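PDB 2YQY: hypothetical protein TTHA0303 from Thermus thermophilus, which is of unknown function but folds as a DinB-like four-helix bundle with an exposed histidine triad, an arrangement consistent with metal binding. Local coordinates for residues 19-24 / 154-159. Numbering follows the deposited sequence.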
loop_
_atom_site.group_PDB
_atom_site.type_symbol
_atom_site.label_atom_id
_atom_site.label_comp_id
_atom_site.label_asym_id
_atom_site.label_seq_id
_atom_site.Cartn_x
_atom_site.Cartn_y
_atom_site.Cartn_z
ATOM N N ALA A 19 10.325 1.820 -4.102
ATOM C CA ALA A 19 11.190 2.531 -3.164
ATOM C C ALA A 19 10.595 2.658 -1.761
ATOM O O ALA A 19 11.293 2.434 -0.767
ATOM C CB ALA A 19 11.558 3.951 -3.727
ATOM N N SER A 20 9.324 3.047 -1.660
ATOM C CA SER A 20 8.705 3.267 -0.362
ATOM C C SER A 20 8.564 1.922 0.381
ATOM O O SER A 20 8.640 1.875 1.602
ATOM C CB SER A 20 7.363 4.038 -0.486
ATOM O OG SER A 20 6.430 3.381 -1.356
ATOM N N ARG A 21 8.372 0.834 -0.362
ATOM C CA ARG A 21 8.311 -0.487 0.229
ATOM C C ARG A 21 9.650 -0.935 0.819
ATOM O O ARG A 21 9.690 -1.467 1.941
ATOM C CB ARG A 21 7.723 -1.526 -0.740
ATOM C CG ARG A 21 7.655 -2.964 -0.173
ATOM C CD ARG A 21 6.865 -3.034 1.170
ATOM N NE ARG A 21 5.509 -2.487 1.059
ATOM C CZ ARG A 21 4.425 -3.237 0.912
ATOM N NH1 ARG A 21 4.542 -4.569 0.861
ATOM N NH2 ARG A 21 3.221 -2.663 0.822
ATOM N N LYS A 22 10.745 -0.718 0.101
ATOM C CA LYS A 22 12.063 -0.971 0.688
ATOM C C LYS A 22 12.241 -0.178 2.009
ATOM O O LYS A 22 12.697 -0.716 3.010
ATOM C CB LYS A 22 13.171 -0.639 -0.320
ATOM C CG LYS A 22 13.064 -1.456 -1.599
ATOM C CD LYS A 22 14.031 -1.016 -2.683
ATOM C CE LYS A 22 13.889 -1.877 -3.935
ATOM N NZ LYS A 22 14.481 -1.193 -5.114
ATOM N N ALA A 23 11.865 1.103 1.985
ATOM C CA ALA A 23 11.986 2.000 3.135
ATOM C C ALA A 23 11.124 1.479 4.304
ATOM O O ALA A 23 11.579 1.397 5.441
ATOM C CB ALA A 23 11.602 3.432 2.729
ATOM N N LEU A 24 9.880 1.107 4.010
ATOM C CA LEU A 24 8.980 0.574 5.030
ATOM C C LEU A 24 9.502 -0.724 5.644
ATOM O O LEU A 24 9.490 -0.881 6.865
ATOM C CB LEU A 24 7.554 0.339 4.449
ATOM C CG LEU A 24 6.572 -0.329 5.440
ATOM C CD1 LEU A 24 6.372 0.550 6.671
ATOM C CD2 LEU A 24 5.206 -0.598 4.783
ATOM N N TYR A 154 0.902 7.083 -3.171
ATOM C CA TYR A 154 0.707 8.156 -2.177
ATOM C C TYR A 154 0.362 7.548 -0.820
ATOM O O TYR A 154 0.813 8.020 0.213
ATOM C CB TYR A 154 -0.374 9.150 -2.649
ATOM C CG TYR A 154 -0.661 10.284 -1.663
ATOM C CD1 TYR A 154 0.360 10.947 -1.001
ATOM C CD2 TYR A 154 -1.964 10.698 -1.414
ATOM C CE1 TYR A 154 0.084 11.985 -0.087
ATOM C CE2 TYR A 154 -2.249 11.722 -0.512
ATOM C CZ TYR A 154 -1.234 12.355 0.139
ATOM O OH TYR A 154 -1.528 13.375 1.026
ATOM N N HIS A 155 -0.446 6.500 -0.835
ATOM C CA HIS A 155 -0.895 5.881 0.423
ATOM C C HIS A 155 0.291 5.335 1.235
ATOM O O HIS A 155 0.419 5.609 2.417
ATOM C CB HIS A 155 -1.890 4.734 0.142
ATOM C CG HIS A 155 -2.492 4.159 1.381
ATOM N ND1 HIS A 155 -2.294 2.853 1.774
ATOM C CD2 HIS A 155 -3.300 4.712 2.310
ATOM C CE1 HIS A 155 -2.943 2.633 2.904
ATOM N NE2 HIS A 155 -3.569 3.741 3.247
ATOM N N GLU A 156 1.121 4.521 0.600
ATOM C CA GLU A 156 2.296 4.015 1.274
ATOM C C GLU A 156 3.258 5.131 1.665
ATOM O O GLU A 156 3.823 5.074 2.786
ATOM C CB GLU A 156 3.028 2.965 0.464
ATOM C CG GLU A 156 4.163 2.332 1.287
ATOM C CD GLU A 156 4.726 1.121 0.624
ATOM O OE1 GLU A 156 5.291 1.241 -0.491
ATOM O OE2 GLU A 156 4.600 0.035 1.225
ATOM N N ALA A 157 3.430 6.153 0.800
ATOM C CA ALA A 157 4.332 7.261 1.149
ATOM C C ALA A 157 3.819 7.990 2.406
ATOM O O ALA A 157 4.562 8.306 3.337
ATOM C CB ALA A 157 4.527 8.242 -0.047
ATOM N N HIS A 158 2.522 8.230 2.433
ATOM C CA HIS A 158 1.903 8.905 3.556
ATOM C C HIS A 158 2.129 8.133 4.891
ATOM O O HIS A 158 2.529 8.726 5.927
ATOM C CB HIS A 158 0.408 9.070 3.301
ATOM C CG HIS A 158 -0.330 9.538 4.512
ATOM N ND1 HIS A 158 -0.536 10.873 4.787
ATOM C CD2 HIS A 158 -0.851 8.848 5.555
ATOM C CE1 HIS A 158 -1.165 10.989 5.944
ATOM N NE2 HIS A 158 -1.358 9.777 6.438
ATOM N N HIS A 159 1.899 6.816 4.866
ATOM C CA HIS A 159 1.999 6.028 6.125
ATOM C C HIS A 159 3.442 5.815 6.546
ATOM O O HIS A 159 3.759 5.866 7.719
ATOM C CB HIS A 159 1.189 4.733 6.031
ATOM C CG HIS A 159 -0.293 4.995 6.071
ATOM N ND1 HIS A 159 -0.930 5.440 7.206
ATOM C CD2 HIS A 159 -1.225 5.021 5.089
ATOM C CE1 HIS A 159 -2.201 5.685 6.936
ATOM N NE2 HIS A 159 -2.407 5.418 5.656
#
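Glu156 sends CG anti to its backbone N (chi1 -173°) and stays extended through CD, a reach that carries its carboxylate from helix 153-165 to Ser20 and Arg21 on helix 10-30; glutamate is long enough to span this gap, and its two oxygens serve different partners. Arg21 also starts anti but then bends at chi2 and chi3, which brings the edge of its guanidinium to that carboxylate. Arginine suits the place by offering two N-H groups to one oxygen: Arg21 NE forms the salt bridge to Glu156 OE2 at 2.7 Å, nearly within the guanidinium plane and onto the syn lone pair, and NH2 adds a weak, more bent bond of 3.1 Å to OE2. The guanidinium and carboxylate planes are 69° apart. Glu156 OE1 takes the hydroxyl of Ser20 on its anti side, somewhat out of the carboxylate plane, OG to OE1 being 2.6 Å; serine's short side chain puts a hydroxyl within reach. In this DinB-like four-helix bundle the two segments run roughly parallel, 30° apart. Arg117 forms a second salt bridge with OE1, so the buried carboxylate probably offsets two arginines. Were Glu156 an alanine, Arg21 and Arg117 would probably lose their shared counter-charge, and the Ser20 hydroxyl this acceptor. Leu24 packs methyl CD2 beside the ion pair, 3.7 Å from Glu156 OE2. In an HExxH-like sequence around Glu156, His155 and His159 meet His53 of helix 47-71, probably forming the exposed triad, without bound metal here.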